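Local coordinates for protein HTH-type transcriptional regulator MmpR5 (Mycobacterium tuberculosis, PDB 4NB5) that binds promoter DNA directly as a homodimeric MarR-type repressor, controlling the expression of MmpS-MmpL transport systems and of its own gene, at residues 14-19 with 40-45; 33-38 with 68-73; 78-83 with 93-98; 110-115 with 145-150. All blocks are in the same frame, centred on the assembly; numbering follows the deposited sequence.

In the fold
Contacts 2 and 3 lie in the winged helix-turn-helix part of the subunit, and contact 1 joins helix 16-28 to its first helix, 34-45. The centres of these three are 13 to 16 Å apart, and each touches the other two. Contacts 1 and 2 share helix 34-45 and cross along the chain; contact 3, the beta hairpin that forms the wing, follows directly after helix 64-77 of contact 2. Contact 4 comes last, joining helices 99-124 and 134-159; its centre is about 31 Å from that of contact 1, and it touches none of the others, the nearest atoms being about 10 to 16 Å away. All four reach the second subunit, contact 2 only through Met73.

Contact 1 (14-19 with 40-45); sequences PDIMEF and LGWLLV
The carbonyl oxygen of Gly41 meets the edge of the Phe19 ring in its plane, with CE2 of Phe19 3.4 Å from Gly41 O. The ring shares this oxygen with the backbone of Leu44 and Val45, whose N atoms give it weak bonds. CG of Phe19 lies opposite its backbone nitrogen (chi1 168°), which swings the ring across to the glycine. Here it passes antiparallel to the Val45 side chain, CE2 of Phe19 3.8 Å from Val45 CG1, and meets Leu44 at roughly a right angle. One turn before Phe19, Ile16 meets Val45 tip to tip: their CG2 methyls are 3.4 Å apart, tighter than usual, while CD1 of Ile16 reaches CB of Val45 at 3.6 Å. In the conformer modelled, Met17 adds a Met-aromatic contact oblique to the ring, its SD 4.3 Å from Trp42 CZ3. Asp15 caps helix 16-28, its OD2 accepting from Glu18 N at 3.1 Å. The packing joins helix 16-28, probably part of the dimerization region as in MarR proteins, to the first helix of the winged helix-turn-helix. Leu44 continues onto Leu95 of strand 92-95, Trp42 bonds to Gln51, and Leu125 and Leu136 of the second subunit lie against Ile16 and Val45.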
loop_
_atom_site.group_PDB
_atom_site.type_symbol
_atom_site.label_atom_id
_atom_site.label_comp_id
_atom_site.label_asym_id
_atom_site.label_seq_id
_atom_site.Cartn_x
_atom_site.Cartn_y
_atom_site.Cartn_z
ATOM N N PRO B 14 34.298 5.663 2.410
ATOM C CA PRO B 14 33.533 4.427 2.586
ATOM C C PRO B 14 33.372 3.706 1.264
ATOM O O PRO B 14 33.472 4.331 0.203
ATOM C CB PRO B 14 32.174 4.929 3.080
ATOM C CG PRO B 14 32.035 6.281 2.468
ATOM C CD PRO B 14 33.435 6.857 2.461
ATOM N N ASP B 15 33.133 2.402 1.316
ATOM C CA ASP B 15 32.755 1.693 0.106
ATOM C C ASP B 15 31.357 1.134 0.269
ATOM O O ASP B 15 30.740 1.262 1.326
ATOM C CB ASP B 15 33.763 0.601 -0.272
ATOM C CG ASP B 15 33.842 -0.520 0.745
ATOM O OD1 ASP B 15 34.908 -1.166 0.821
ATOM O OD2 ASP B 15 32.849 -0.770 1.453
ATOM N N ILE B 16 30.859 0.530 -0.796
ATOM C CA ILE B 16 29.484 0.046 -0.821
ATOM C C ILE B 16 29.168 -0.982 0.258
ATOM O O ILE B 16 28.048 -1.010 0.775
ATOM C CB ILE B 16 29.146 -0.566 -2.191
ATOM C CG1 ILE B 16 28.892 0.533 -3.221
ATOM C CG2 ILE B 16 27.938 -1.482 -2.081
ATOM C CD1 ILE B 16 28.040 1.669 -2.722
ATOM N N MET B 17 30.106 -1.853 0.605
ATOM C CA MET B 17 29.740 -2.842 1.602
ATOM C C MET B 17 29.629 -2.217 2.988
ATOM O O MET B 17 28.845 -2.705 3.794
ATOM C CB MET B 17 30.646 -4.076 1.594
ATOM C CG MET B 17 30.187 -5.164 0.611
ATOM S SD MET B 17 28.397 -5.501 0.559
ATOM C CE MET B 17 28.118 -6.321 2.130
ATOM N N GLU B 18 30.342 -1.123 3.251
ATOM C CA GLU B 18 30.184 -0.415 4.518
ATOM C C GLU B 18 28.781 0.199 4.614
ATOM O O GLU B 18 28.151 0.190 5.671
ATOM C CB GLU B 18 31.251 0.669 4.669
ATOM C CG GLU B 18 31.171 1.432 5.979
ATOM C CD GLU B 18 32.335 2.387 6.168
ATOM O OE1 GLU B 18 32.415 3.025 7.239
ATOM O OE2 GLU B 18 33.171 2.497 5.245
ATOM N N PHE B 19 28.290 0.729 3.500
ATOM C CA PHE B 19 26.937 1.272 3.451
ATOM C C PHE B 19 25.902 0.162 3.685
ATOM O O PHE B 19 24.966 0.314 4.479
ATOM C CB PHE B 19 26.697 1.953 2.101
ATOM C CG PHE B 19 25.260 2.286 1.844
ATOM C CD1 PHE B 19 24.651 3.343 2.501
ATOM C CD2 PHE B 19 24.515 1.530 0.954
ATOM C CE1 PHE B 19 23.325 3.635 2.270
ATOM C CE2 PHE B 19 23.194 1.814 0.723
ATOM C CZ PHE B 19 22.595 2.864 1.378
ATOM N N LEU B 40 17.910 -3.940 1.278
ATOM C CA LEU B 40 17.504 -2.618 0.828
ATOM C C LEU B 40 18.735 -1.804 0.440
ATOM O O LEU B 40 18.757 -1.151 -0.597
ATOM C CB LEU B 40 16.701 -1.901 1.909
ATOM C CG LEU B 40 16.236 -0.482 1.563
ATOM C CD1 LEU B 40 15.424 -0.456 0.278
ATOM C CD2 LEU B 40 15.435 0.121 2.700
ATOM N N GLY B 41 19.769 -1.851 1.274
ATOM C CA GLY B 41 21.003 -1.153 0.965
ATOM C C GLY B 41 21.608 -1.601 -0.360
ATOM O O GLY B 41 22.020 -0.776 -1.176
ATOM N N TRP B 42 21.671 -2.908 -0.574
ATOM C CA TRP B 42 22.193 -3.444 -1.819
ATOM C C TRP B 42 21.390 -2.934 -3.023
ATOM O O TRP B 42 21.961 -2.522 -4.029
ATOM C CB TRP B 42 22.196 -4.975 -1.792
ATOM C CG TRP B 42 22.797 -5.585 -3.025
ATOM C CD1 TRP B 42 22.125 -6.151 -4.067
ATOM C CD2 TRP B 42 24.195 -5.694 -3.340
ATOM N NE1 TRP B 42 23.016 -6.606 -5.012
ATOM C CE2 TRP B 42 24.283 -6.335 -4.591
ATOM C CE3 TRP B 42 25.366 -5.319 -2.680
ATOM C CZ2 TRP B 42 25.512 -6.604 -5.196
ATOM C CZ3 TRP B 42 26.585 -5.587 -3.291
ATOM C CH2 TRP B 42 26.644 -6.220 -4.537
ATOM N N LEU B 43 20.065 -2.945 -2.923
ATOM C CA LEU B 43 19.240 -2.529 -4.065
ATOM C C LEU B 43 19.300 -1.027 -4.318
ATOM O O LEU B 43 18.894 -0.556 -5.381
ATOM C CB LEU B 43 17.792 -2.999 -3.883
ATOM C CG LEU B 43 17.613 -4.512 -4.008
ATOM C CD1 LEU B 43 16.244 -4.935 -3.531
ATOM C CD2 LEU B 43 17.824 -4.969 -5.453
ATOM N N LEU B 44 19.820 -0.277 -3.352
ATOM C CA LEU B 44 20.050 1.151 -3.515
ATOM C C LEU B 44 21.336 1.476 -4.280
ATOM O O LEU B 44 21.465 2.560 -4.831
ATOM C CB LEU B 44 20.108 1.824 -2.141
ATOM C CG LEU B 44 18.732 2.184 -1.598
ATOM C CD1 LEU B 44 18.767 2.264 -0.089
ATOM C CD2 LEU B 44 18.248 3.490 -2.161
ATOM N N VAL B 45 22.288 0.546 -4.307
ATOM C CA VAL B 45 23.597 0.842 -4.890
ATOM C C VAL B 45 24.041 -0.123 -5.978
ATOM O O VAL B 45 25.032 0.137 -6.651
ATOM C CB VAL B 45 24.713 0.872 -3.820
ATOM C CG1 VAL B 45 24.471 2.002 -2.836
ATOM C CG2 VAL B 45 24.816 -0.466 -3.105
#

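Contact 2 (33-38 with 68-73); sequences TRLAGR and STNARM
Thr33 and Asn70 are joined by a short hydrogen bond, in which OG1 of Thr33 donates to Asn70 OD1 at 2.5 Å. The hydroxyl comes in from above the amide's carbonyl plane, 36° out of it, off the lone-pair direction. Two apolar groups sit around it: CB of Ala36 lies 3.5 Å from Asn70 OD1, and Leu35 runs past the other end of the amide, its CD2 3.5 Å from Asn70 ND2. The next shell fixes both partners. With chi1 of Thr33 at 66°, OG1 sits between its own N and carbonyl carbon, where it also accepts from Ala36 N at 3.1 Å and caps the helix start. Asn70 ND2 is turned back to its own helix and donates to Gly66 O, which settles which end of the amide faces Thr33. Farther out, Leu35 packs on Leu60, and Ala36 on Phe27. The axes of the short segments 34-38 and 68-73 pass at 9.1 Å, 66° apart. Since OG1 accepts one hydrogen bond and donates another, a polar relay runs from the N-terminus of helix 34-45 through the buried amide into helix 64-77, probably the recognition helix, and probably helps to fix how the two helices sit together.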
loop_
_atom_site.group_PDB
_atom_site.type_symbol
_atom_site.label_atom_id
_atom_site.label_comp_id
_atom_site.label_asym_id
_atom_site.label_seq_id
_atom_site.Cartn_x
_atom_site.Cartn_y
_atom_site.Cartn_z
ATOM N N THR B 33 14.847 -7.133 10.703
ATOM C CA THR B 33 15.945 -8.048 10.415
ATOM C C THR B 33 17.126 -7.338 9.754
ATOM O O THR B 33 16.956 -6.433 8.930
ATOM C CB THR B 33 15.519 -9.198 9.486
ATOM O OG1 THR B 33 15.193 -8.674 8.194
ATOM C CG2 THR B 33 14.321 -9.943 10.057
ATOM N N ARG B 34 18.323 -7.774 10.117
ATOM C CA ARG B 34 19.545 -7.254 9.532
ATOM C C ARG B 34 19.542 -7.492 8.023
ATOM O O ARG B 34 19.926 -6.619 7.245
ATOM C CB ARG B 34 20.761 -7.926 10.187
ATOM C CG ARG B 34 22.102 -7.388 9.738
ATOM C CD ARG B 34 23.259 -7.986 10.537
ATOM N NE ARG B 34 23.254 -7.505 11.919
ATOM C CZ ARG B 34 23.717 -6.314 12.303
ATOM N NH1 ARG B 34 24.225 -5.467 11.416
ATOM N NH2 ARG B 34 23.666 -5.964 13.579
ATOM N N LEU B 35 19.089 -8.668 7.602
ATOM C CA LEU B 35 19.126 -9.009 6.182
ATOM C C LEU B 35 18.221 -8.101 5.350
ATOM O O LEU B 35 18.570 -7.736 4.227
ATOM C CB LEU B 35 18.786 -10.483 5.958
ATOM C CG LEU B 35 18.812 -10.968 4.506
ATOM C CD1 LEU B 35 20.113 -10.603 3.802
ATOM C CD2 LEU B 35 18.605 -12.479 4.493
ATOM N N ALA B 36 17.065 -7.718 5.894
ATOM C CA ALA B 36 16.194 -6.782 5.196
ATOM C C ALA B 36 16.902 -5.449 4.948
ATOM O O ALA B 36 16.802 -4.887 3.862
ATOM C CB ALA B 36 14.914 -6.560 5.984
ATOM N N GLY B 37 17.596 -4.942 5.963
ATOM C CA GLY B 37 18.353 -3.712 5.825
ATOM C C GLY B 37 19.462 -3.821 4.789
ATOM O O GLY B 37 19.657 -2.916 3.979
ATOM N N ARG B 38 20.201 -4.928 4.834
ATOM C CA ARG B 38 21.289 -5.152 3.879
ATOM C C ARG B 38 20.755 -5.279 2.459
ATOM O O ARG B 38 21.341 -4.740 1.517
ATOM C CB ARG B 38 22.098 -6.395 4.269
ATOM C CG ARG B 38 22.868 -6.239 5.572
ATOM C CD ARG B 38 23.525 -7.555 5.997
ATOM N NE ARG B 38 24.574 -7.952 5.057
ATOM C CZ ARG B 38 24.723 -9.170 4.536
ATOM N NH1 ARG B 38 23.895 -10.163 4.845
ATOM N NH2 ARG B 38 25.722 -9.394 3.691
ATOM N N SER B 68 14.020 -14.469 0.008
ATOM C CA SER B 68 12.585 -14.496 -0.260
ATOM C C SER B 68 11.759 -13.798 0.819
ATOM O O SER B 68 10.932 -12.937 0.507
ATOM C CB SER B 68 12.095 -15.937 -0.428
ATOM O OG SER B 68 12.415 -16.421 -1.719
ATOM N N THR B 69 11.968 -14.164 2.080
ATOM C CA THR B 69 11.139 -13.624 3.154
ATOM C C THR B 69 11.417 -12.137 3.358
ATOM O O THR B 69 10.493 -11.351 3.572
ATOM C CB THR B 69 11.332 -14.375 4.489
ATOM O OG1 THR B 69 12.652 -14.154 4.995
ATOM C CG2 THR B 69 11.102 -15.865 4.303
ATOM N N ASN B 70 12.681 -11.741 3.271
ATOM C CA ASN B 70 13.008 -10.329 3.441
ATOM C C ASN B 70 12.635 -9.466 2.240
ATOM O O ASN B 70 12.277 -8.299 2.401
ATOM C CB ASN B 70 14.468 -10.161 3.841
ATOM C CG ASN B 70 14.712 -10.614 5.253
ATOM O OD1 ASN B 70 14.287 -9.959 6.204
ATOM N ND2 ASN B 70 15.350 -11.767 5.406
ATOM N N ALA B 71 12.688 -10.035 1.041
ATOM C CA ALA B 71 12.205 -9.319 -0.133
ATOM C C ALA B 71 10.707 -9.044 0.007
ATOM O O ALA B 71 10.225 -7.956 -0.312
ATOM C CB ALA B 71 12.493 -10.106 -1.402
ATOM N N ARG B 72 9.976 -10.039 0.496
ATOM C CA ARG B 72 8.543 -9.900 0.702
ATOM C C ARG B 72 8.240 -8.742 1.655
ATOM O O ARG B 72 7.306 -7.975 1.429
ATOM C CB ARG B 72 7.974 -11.210 1.254
ATOM C CG ARG B 72 6.457 -11.226 1.398
ATOM C CD ARG B 72 5.962 -12.606 1.816
ATOM N NE ARG B 72 6.615 -13.664 1.042
ATOM C CZ ARG B 72 7.302 -14.681 1.560
ATOM N NH1 ARG B 72 7.438 -14.827 2.874
ATOM N NH2 ARG B 72 7.856 -15.574 0.750
ATOM N N MET B 73 9.047 -8.613 2.703
ATOM C CA MET B 73 8.876 -7.545 3.672
ATOM C C MET B 73 9.099 -6.178 3.025
ATOM O O MET B 73 8.320 -5.250 3.224
ATOM C CB MET B 73 9.848 -7.757 4.825
ATOM C CG MET B 73 9.719 -6.760 5.955
ATOM S SD MET B 73 10.724 -7.219 7.387
ATOM C CE MET B 73 10.904 -8.995 7.155
#

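Contact 3 (78-83 with 93-98); sequences GFIERL and FRLRPN. With 2JT (1,3-dihydroxypropan-2-yl octadecanoate), chain E.
Phe93 leans over strand 80-83 from the neighbouring strand of the wing hairpin. Its CB lies 3.7 Å from Glu81 O, an oxygen near the plane of the ring, at its edge. CD1 of Phe93 passes Arg82 CA at 3.9 Å and also meets the CD1 methyl of Ile80. Farther out, CE1 rests over one face of the Arg82 guanidinium, toward the rim, and at the tip CZ of Phe93 comes within 3.5 Å of Arg82 NH1. The two planes stand 69° apart, so the groups meet steeply rather than stacked. Arg82 gets there by running beside the phenylalanine and bending at chi3 (-56°). Underneath is a short antiparallel ladder: Glu81 and Arg94 form the hydrogen-bonded pair, with Glu81 N to Arg94 O at 2.9 Å and Arg94 N to Glu81 O at 3.0 Å, and Arg96 N adds a bond to Phe79 O. On the other face Glu81 and Arg94 lie side by side in a long salt bridge; their stronger partners are Gln22 and Glu18 of the fourth subunit. Gly78 ends helix 64-77 in a Schellman motif, and Phe79, one of the residues lining the pocket, touches the bound glycerol ester, its CZ 3.3 Å from C04. Ile80 packs on helices 64-77 and 34-45, Leu95 on helix 34-45, and Phe93 is wedged against Ala71 and Leu56 of helix 53-59.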
loop_
_atom_site.group_PDB
_atom_site.type_symbol
_atom_site.label_atom_id
_atom_site.label_comp_id
_atom_site.label_asym_id
_atom_site.label_seq_id
_atom_site.Cartn_x
_atom_site.Cartn_y
_atom_site.Cartn_z
ATOM N N GLY B 78 6.889 -1.137 0.676
ATOM C CA GLY B 78 6.706 -0.268 -0.467
ATOM C C GLY B 78 7.998 0.131 -1.158
ATOM O O GLY B 78 7.974 0.951 -2.072
ATOM N N PHE B 79 9.123 -0.446 -0.743
ATOM C CA PHE B 79 10.416 0.013 -1.253
ATOM C C PHE B 79 10.871 -0.665 -2.537
ATOM O O PHE B 79 11.533 -0.034 -3.361
ATOM C CB PHE B 79 11.525 -0.170 -0.209
ATOM C CG PHE B 79 11.348 0.665 1.029
ATOM C CD1 PHE B 79 11.357 2.045 0.956
ATOM C CD2 PHE B 79 11.198 0.065 2.268
ATOM C CE1 PHE B 79 11.196 2.817 2.096
ATOM C CE2 PHE B 79 11.042 0.832 3.411
ATOM C CZ PHE B 79 11.042 2.213 3.318
ATOM N N ILE B 80 10.561 -1.950 -2.692
ATOM C CA ILE B 80 11.040 -2.698 -3.848
ATOM C C ILE B 80 9.909 -3.396 -4.584
ATOM O O ILE B 80 8.784 -3.473 -4.093
ATOM C CB ILE B 80 12.126 -3.736 -3.461
ATOM C CG1 ILE B 80 11.505 -4.972 -2.801
ATOM C CG2 ILE B 80 13.177 -3.086 -2.571
ATOM C CD1 ILE B 80 12.526 -6.084 -2.494
ATOM N N GLU B 81 10.222 -3.883 -5.781
ATOM C CA GLU B 81 9.237 -4.554 -6.616
ATOM C C GLU B 81 9.801 -5.844 -7.175
ATOM O O GLU B 81 11.012 -5.990 -7.365
ATOM C CB GLU B 81 8.801 -3.652 -7.764
ATOM C CG GLU B 81 9.925 -3.243 -8.688
ATOM C CD GLU B 81 9.560 -2.063 -9.568
ATOM O OE1 GLU B 81 8.490 -1.466 -9.349
ATOM O OE2 GLU B 81 10.351 -1.733 -10.478
ATOM N N ARG B 82 8.894 -6.777 -7.423
ATOM C CA ARG B 82 9.197 -8.019 -8.101
ATOM C C ARG B 82 9.064 -7.780 -9.598
ATOM O O ARG B 82 8.160 -7.068 -10.043
ATOM C CB ARG B 82 8.199 -9.081 -7.640
ATOM C CG ARG B 82 8.514 -10.504 -8.061
ATOM C CD ARG B 82 7.448 -11.462 -7.538
ATOM N NE ARG B 82 7.303 -11.370 -6.084
ATOM C CZ ARG B 82 8.030 -12.058 -5.210
ATOM N NH1 ARG B 82 8.964 -12.904 -5.630
ATOM N NH2 ARG B 82 7.826 -11.905 -3.908
ATOM N N LEU B 83 9.980 -8.350 -10.371
ATOM C CA LEU B 83 9.887 -8.310 -11.819
ATOM C C LEU B 83 10.080 -9.715 -12.373
ATOM O O LEU B 83 10.686 -10.574 -11.729
ATOM C CB LEU B 83 10.934 -7.364 -12.400
ATOM C CG LEU B 83 10.705 -5.870 -12.163
ATOM C CD1 LEU B 83 11.794 -5.064 -12.851
ATOM C CD2 LEU B 83 9.337 -5.436 -12.666
ATOM N N PHE B 93 14.300 -8.706 -8.545
ATOM C CA PHE B 93 13.810 -7.609 -7.721
ATOM C C PHE B 93 14.539 -6.342 -8.101
ATOM O O PHE B 93 15.658 -6.374 -8.617
ATOM C CB PHE B 93 14.025 -7.881 -6.232
ATOM C CG PHE B 93 13.290 -9.078 -5.727
ATOM C CD1 PHE B 93 11.938 -9.008 -5.435
ATOM C CD2 PHE B 93 13.947 -10.283 -5.558
ATOM C CE1 PHE B 93 11.260 -10.121 -4.968
ATOM C CE2 PHE B 93 13.274 -11.396 -5.099
ATOM C CZ PHE B 93 11.930 -11.315 -4.803
ATOM N N ARG B 94 13.886 -5.230 -7.806
ATOM C CA ARG B 94 14.431 -3.937 -8.115
ATOM C C ARG B 94 13.884 -2.901 -7.135
ATOM O O ARG B 94 12.785 -3.000 -6.705
ATOM C CB ARG B 94 13.883 -3.580 -9.454
ATOM C CG ARG B 94 14.630 -2.668 -10.258
ATOM C CD ARG B 94 13.641 -2.122 -11.258
ATOM N NE ARG B 94 13.871 -0.826 -10.898
ATOM C CZ ARG B 94 14.726 -0.063 -11.478
ATOM N NH1 ARG B 94 15.331 -0.385 -12.559
ATOM N NH2 ARG B 94 14.915 1.042 -10.927
ATOM N N LEU B 95 14.690 -1.928 -6.800
ATOM C CA LEU B 95 14.175 -0.819 -6.021
ATOM C C LEU B 95 13.116 -0.111 -6.842
ATOM O O LEU B 95 13.266 0.083 -8.052
ATOM C CB LEU B 95 15.297 0.155 -5.685
ATOM C CG LEU B 95 14.981 1.180 -4.610
ATOM C CD1 LEU B 95 15.055 0.547 -3.230
ATOM C CD2 LEU B 95 15.935 2.358 -4.723
ATOM N N ARG B 96 12.034 0.289 -6.194
ATOM C CA ARG B 96 10.973 0.980 -6.903
ATOM C C ARG B 96 11.391 2.388 -7.291
ATOM O O ARG B 96 12.216 3.008 -6.630
ATOM C CB ARG B 96 9.705 1.027 -6.050
ATOM C CG ARG B 96 8.657 0.023 -6.477
ATOM C CD ARG B 96 7.278 0.649 -6.477
ATOM N NE ARG B 96 6.603 0.474 -5.201
ATOM C CZ ARG B 96 5.552 1.182 -4.801
ATOM N NH1 ARG B 96 5.049 2.150 -5.561
ATOM N NH2 ARG B 96 5.016 0.931 -3.618
ATOM N N PRO B 97 10.831 2.904 -8.396
ATOM C CA PRO B 97 11.074 4.320 -8.678
ATOM C C PRO B 97 10.580 5.151 -7.495
ATOM O O PRO B 97 9.554 4.799 -6.917
ATOM C CB PRO B 97 10.193 4.594 -9.906
ATOM C CG PRO B 97 9.855 3.263 -10.470
ATOM C CD PRO B 97 9.880 2.293 -9.336
ATOM N N ASN B 98 11.294 6.207 -7.125
ATOM C CA ASN B 98 10.846 7.068 -6.041
ATOM C C ASN B 98 10.529 6.227 -4.793
ATOM O O ASN B 98 9.498 6.425 -4.143
ATOM C CB ASN B 98 9.603 7.832 -6.511
ATOM C CG ASN B 98 9.501 9.226 -5.918
ATOM O OD1 ASN B 98 10.501 9.831 -5.534
ATOM N ND2 ASN B 98 8.278 9.747 -5.855
HETATM C C10 2JT E . 12.059 1.654 7.421
HETATM C C13 2JT E . 11.623 1.452 11.421
HETATM C C15 2JT E . 11.751 3.746 12.384
HETATM C C17 2JT E . 11.701 4.380 14.764
HETATM C C20 2JT E . 15.011 5.583 16.299
HETATM C C21 2JT E . 14.995 6.984 16.743
HETATM C C22 2JT E . 16.257 7.730 16.276
HETATM C C24 2JT E . 18.704 7.610 16.134
HETATM O O01 2JT E . 9.239 2.448 8.520
HETATM C C02 2JT E . 9.729 2.785 7.479
HETATM O O03 2JT E . 9.060 2.275 6.420
HETATM C C04 2JT E . 8.546 2.856 5.437
HETATM C C05 2JT E . 8.169 4.267 5.775
HETATM O O06 2JT E . 8.872 5.153 5.000
HETATM C C07 2JT E . 7.355 1.816 5.301
HETATM O O08 2JT E . 6.633 2.148 4.403
HETATM C C09 2JT E . 11.254 3.010 7.196
HETATM C C11 2JT E . 12.575 1.527 8.865
HETATM C C12 2JT E . 11.383 1.687 9.911
HETATM C C14 2JT E . 10.907 2.481 12.270
HETATM C C16 2JT E . 11.284 4.687 13.390
HETATM C C18 2JT E . 13.137 4.421 14.950
HETATM C C19 2JT E . 13.617 4.903 16.339
HETATM C C23 2JT E . 17.509 7.359 16.936
HETATM C C25 2JT E . 19.811 6.796 16.804
#

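Contact 4 (110-115 with 145-150); sequences AMAELQ and YMENVV
Glu147 and Gln115 reach across the helix pair as extended chains: CG of Glu147 lies opposite its carbonyl carbon (chi1 -71°), and CG of Gln115 opposite its backbone nitrogen (chi1 -164°). They cross at a slant, and NE2 of Gln115 donates to Glu147 OE2 at 2.6 Å. The acceptor is approached on its syn side, somewhat out of the carboxylate plane, and the bond is bent to 136° at the hydrogen. CG of Glu147 rests against Met111 CB at 3.6 Å, while OE1 of Glu147 lies 3.7 Å from Ala112 CB. In the conformer modelled here, SD of Met111 meets CB of Met146, and its tip CE lies by Glu147 CA and Val150 CG2. The segments 110-115 and 145-150 run nearly antiparallel, their axes 9.7 Å apart. Tyr145 and Val149 pack on the second subunit, consistent with the long C-terminal helices of a MarR dimer. OE2 of Glu147 also lies 3.3 Å from Met111 O, another acceptor, which may slightly disfavour the negative charge; Gln115 probably offsets this, tying the helices together.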
loop_
_atom_site.group_PDB
_atom_site.type_symbol
_atom_site.label_atom_id
_atom_site.label_comp_id
_atom_site.label_asym_id
_atom_site.label_seq_id
_atom_site.Cartn_x
_atom_site.Cartn_y
_atom_site.Cartn_z
ATOM N N ALA B 110 -0.663 2.825 6.771
ATOM C CA ALA B 110 -0.434 2.305 8.112
ATOM C C ALA B 110 -1.082 3.199 9.172
ATOM O O ALA B 110 -1.677 2.711 10.143
ATOM C CB ALA B 110 1.066 2.168 8.367
ATOM N N MET B 111 -0.983 4.514 9.002
ATOM C CA MET B 111 -1.570 5.417 9.970
ATOM C C MET B 111 -3.098 5.341 9.915
ATOM O O MET B 111 -3.752 5.394 10.949
ATOM C CB MET B 111 -1.062 6.843 9.759
ATOM C CG MET B 111 0.435 6.967 10.005
ATOM S SD MET B 111 1.056 8.660 9.973
ATOM C CE MET B 111 0.508 9.174 8.349
ATOM N N ALA B 112 -3.660 5.184 8.719
ATOM C CA ALA B 112 -5.108 5.025 8.586
ATOM C C ALA B 112 -5.588 3.771 9.309
ATOM O O ALA B 112 -6.625 3.779 9.962
ATOM C CB ALA B 112 -5.507 4.968 7.125
ATOM N N GLU B 113 -4.824 2.691 9.185
ATOM C CA GLU B 113 -5.168 1.434 9.833
ATOM C C GLU B 113 -5.115 1.582 11.349
ATOM O O GLU B 113 -5.958 1.043 12.060
ATOM C CB GLU B 113 -4.227 0.323 9.372
ATOM C CG GLU B 113 -4.404 -0.038 7.911
ATOM C CD GLU B 113 -3.430 -1.098 7.433
ATOM O OE1 GLU B 113 -3.618 -1.602 6.307
ATOM O OE2 GLU B 113 -2.480 -1.427 8.175
ATOM N N LEU B 114 -4.121 2.320 11.837
ATOM C CA LEU B 114 -3.999 2.578 13.268
ATOM C C LEU B 114 -5.149 3.442 13.768
ATOM O O LEU B 114 -5.635 3.253 14.882
ATOM C CB LEU B 114 -2.667 3.262 13.578
ATOM C CG LEU B 114 -1.464 2.330 13.674
ATOM C CD1 LEU B 114 -0.177 3.137 13.773
ATOM C CD2 LEU B 114 -1.606 1.402 14.871
ATOM N N GLN B 115 -5.601 4.377 12.938
ATOM C CA GLN B 115 -6.722 5.215 13.307
ATOM C C GLN B 115 -7.982 4.364 13.467
ATOM O O GLN B 115 -8.771 4.571 14.386
ATOM C CB GLN B 115 -6.933 6.314 12.262
ATOM C CG GLN B 115 -7.817 7.436 12.758
ATOM C CD GLN B 115 -8.205 8.421 11.672
ATOM O OE1 GLN B 115 -9.279 9.023 11.728
ATOM N NE2 GLN B 115 -7.334 8.599 10.687
ATOM N N TYR B 145 -4.545 13.894 11.642
ATOM C CA TYR B 145 -3.876 15.120 11.230
ATOM C C TYR B 145 -2.632 14.799 10.389
ATOM O O TYR B 145 -2.430 15.385 9.320
ATOM C CB TYR B 145 -3.523 15.950 12.466
ATOM C CG TYR B 145 -2.600 17.124 12.248
ATOM C CD1 TYR B 145 -3.052 18.307 11.686
ATOM C CD2 TYR B 145 -1.270 17.052 12.630
ATOM C CE1 TYR B 145 -2.199 19.384 11.505
ATOM C CE2 TYR B 145 -0.413 18.116 12.449
ATOM C CZ TYR B 145 -0.882 19.280 11.893
ATOM O OH TYR B 145 -0.016 20.339 11.722
ATOM N N MET B 146 -1.818 13.849 10.846
ATOM C CA MET B 146 -0.575 13.527 10.140
ATOM C C MET B 146 -0.833 12.854 8.797
ATOM O O MET B 146 -0.100 13.073 7.834
ATOM C CB MET B 146 0.319 12.640 11.013
ATOM C CG MET B 146 0.880 13.345 12.243
ATOM S SD MET B 146 1.865 14.829 11.898
ATOM C CE MET B 146 2.723 14.285 10.463
ATOM N N GLU B 147 -1.884 12.049 8.714
ATOM C CA GLU B 147 -2.253 11.441 7.445
ATOM C C GLU B 147 -2.504 12.530 6.402
ATOM O O GLU B 147 -2.046 12.433 5.265
ATOM C CB GLU B 147 -3.514 10.602 7.604
ATOM C CG GLU B 147 -3.320 9.320 8.398
ATOM C CD GLU B 147 -4.636 8.678 8.778
ATOM O OE1 GLU B 147 -5.505 8.559 7.887
ATOM O OE2 GLU B 147 -4.806 8.306 9.963
ATOM N N ASN B 148 -3.237 13.563 6.795
ATOM C CA ASN B 148 -3.556 14.645 5.884
ATOM C C ASN B 148 -2.306 15.444 5.532
ATOM O O ASN B 148 -2.085 15.788 4.370
ATOM C CB ASN B 148 -4.621 15.556 6.487
ATOM C CG ASN B 148 -4.925 16.749 5.612
ATOM O OD1 ASN B 148 -5.498 16.611 4.533
ATOM N ND2 ASN B 148 -4.542 17.931 6.073
ATOM N N VAL B 149 -1.489 15.723 6.541
ATOM C CA VAL B 149 -0.249 16.458 6.340
ATOM C C VAL B 149 0.652 15.752 5.325
ATOM O O VAL B 149 1.103 16.366 4.349
ATOM C CB VAL B 149 0.519 16.633 7.662
ATOM C CG1 VAL B 149 1.947 17.090 7.394
ATOM C CG2 VAL B 149 -0.189 17.635 8.546
ATOM N N VAL B 150 0.886 14.465 5.557
ATOM C CA VAL B 150 1.793 13.662 4.742
ATOM C C VAL B 150 1.224 13.465 3.342
ATOM O O VAL B 150 1.936 13.576 2.339
ATOM C CB VAL B 150 2.055 12.291 5.404
ATOM C CG1 VAL B 150 2.904 11.402 4.509
ATOM C CG2 VAL B 150 2.731 12.484 6.758
#